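Local structure of protein angel homolog 2 (Homo sapiens, 6RW0) at residues C102-Q107 / D137-C142. The protein hydrolyses 2',3'-cyclic phosphates as a phosphatase of the CCR4 deadenylase family and probably binds mRNA 3'-untranslated regions. Sequence-based numbering, arbitrary orientation.
Sequences CLQEVQ and DGCAIC. With MG (magnesium ion), chain B.
Two groups grip the carbonyl oxygen of Val106: Gly138 N donates to Val106 O at 2.9 Å, from 37° out of the carbonyl plane, and the Tyr128 hydroxyl is bonded there too. In return, Val106 N reaches Gly138 O at 3.0 Å, this time in the carbonyl plane. Glu105 N, 3.2 Å from Gly138 O, has too poor an angle to bond; a water accepts from it instead and donates to Asp137 OD2. With a positive phi of 59° at Glu105, both it and Val106 face Gly138, which fits a G1 beta bulge. Before the bulge, Leu103 and Ala140 form a reciprocal hydrogen-bonded pair, Leu103 N to Ala140 O being nearly straight at 167°. Their side chains share a face with Val106, whose CG2 lies 4.3 Å from Ala140 CB. The Glu105 and Asp137 side chains lie side by side, their carboxylates steeply turned against each other; Arg131 forms a salt bridge with Asp137. From the bulge the Glu105 side chain extends beyond CG to place OE2 2.3 Å from magnesium, whose five other ligands are waters, while Ser61 N and Asn58 bond its carboxylate. An antiparallel strand pair presenting a metal-binding glutamate fits the magnesium site of the endonuclease/exonuclease/phosphatase (DNase I-like) fold.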
# COMPACT_ATOMS: atom_id res chain seq x y z
N CYS A 102 7.16 3.13 -3.89
CA CYS A 102 6.56 2.86 -2.59
C CYS A 102 6.76 1.38 -2.36
O CYS A 102 6.10 0.56 -3.00
CB CYS A 102 5.09 3.23 -2.57
SG CYS A 102 4.88 5.04 -2.51
N LEU A 103 7.68 1.03 -1.47
CA LEU A 103 8.03 -0.36 -1.22
C LEU A 103 7.55 -0.79 0.15
O LEU A 103 7.56 -0.01 1.11
CB LEU A 103 9.55 -0.55 -1.33
CG LEU A 103 10.22 -0.03 -2.61
CD1 LEU A 103 11.73 -0.20 -2.54
CD2 LEU A 103 9.64 -0.72 -3.83
N GLN A 104 7.14 -2.06 0.25
CA GLN A 104 6.82 -2.68 1.52
C GLN A 104 7.68 -3.93 1.71
O GLN A 104 8.24 -4.48 0.76
CB GLN A 104 5.32 -3.01 1.63
CG GLN A 104 4.39 -1.84 1.26
CD GLN A 104 4.13 -1.75 -0.23
OE1 GLN A 104 4.07 -2.76 -0.93
NE2 GLN A 104 3.98 -0.53 -0.72
N GLU A 105 7.75 -4.37 2.97
CA GLU A 105 8.56 -5.52 3.37
C GLU A 105 10.04 -5.33 3.05
O GLU A 105 10.74 -6.26 2.64
CB GLU A 105 8.01 -6.84 2.85
CG GLU A 105 6.70 -7.15 3.54
CD GLU A 105 6.30 -8.61 3.50
OE1 GLU A 105 7.19 -9.49 3.43
OE2 GLU A 105 5.07 -8.86 3.54
N VAL A 106 10.50 -4.09 3.24
CA VAL A 106 11.90 -3.72 3.07
C VAL A 106 12.62 -4.04 4.38
O VAL A 106 12.38 -3.39 5.40
CB VAL A 106 12.02 -2.23 2.71
CG1 VAL A 106 13.48 -1.77 2.71
CG2 VAL A 106 11.30 -1.97 1.39
N GLN A 107 13.48 -5.05 4.35
CA GLN A 107 14.15 -5.54 5.55
C GLN A 107 15.33 -4.65 5.90
O GLN A 107 16.12 -4.29 5.02
CB GLN A 107 14.59 -6.98 5.31
CG GLN A 107 15.15 -7.66 6.51
CD GLN A 107 15.27 -9.15 6.31
OE1 GLN A 107 14.30 -9.82 5.99
NE2 GLN A 107 16.48 -9.67 6.48
N ASP A 137 11.27 -5.34 9.26
CA ASP A 137 11.00 -4.80 7.94
C ASP A 137 10.14 -3.55 8.05
O ASP A 137 9.58 -3.25 9.11
CB ASP A 137 10.25 -5.81 7.06
CG ASP A 137 8.85 -6.13 7.59
OD1 ASP A 137 8.75 -6.60 8.74
OD2 ASP A 137 7.83 -5.89 6.91
N GLY A 138 10.02 -2.85 6.94
CA GLY A 138 9.20 -1.66 6.93
C GLY A 138 8.90 -1.15 5.54
O GLY A 138 9.07 -1.85 4.54
N CYS A 139 8.45 0.09 5.51
CA CYS A 139 8.07 0.77 4.29
C CYS A 139 9.15 1.75 3.87
O CYS A 139 9.79 2.40 4.70
CB CYS A 139 6.80 1.60 4.50
SG CYS A 139 5.31 0.69 4.78
N ALA A 140 9.33 1.89 2.56
CA ALA A 140 10.21 2.91 2.03
C ALA A 140 9.46 3.71 0.97
O ALA A 140 8.64 3.15 0.23
CB ALA A 140 11.49 2.33 1.44
N ILE A 141 9.71 5.01 0.92
CA ILE A 141 9.30 5.84 -0.21
C ILE A 141 10.56 6.45 -0.79
O ILE A 141 11.34 7.09 -0.08
CB ILE A 141 8.29 6.93 0.18
CG1 ILE A 141 7.01 6.33 0.74
CG2 ILE A 141 7.94 7.77 -1.06
CD1 ILE A 141 6.02 7.36 1.32
N CYS A 142 10.76 6.25 -2.09
CA CYS A 142 11.94 6.71 -2.79
C CYS A 142 11.48 7.52 -3.99
O CYS A 142 10.43 7.25 -4.57
CB CYS A 142 12.76 5.51 -3.28
SG CYS A 142 13.03 4.21 -2.03
MG MG B . 4.02 -10.80 2.97
O HOH W 1 6.33 -4.00 5.47
O HOH W 2 5.66 -11.68 4.14
O HOH W 3 3.32 -12.77 2.06
O HOH W 4 2.40 -11.57 4.79
O HOH W 5 5.28 -10.34 0.97
O HOH W 6 2.03 -10.39 1.98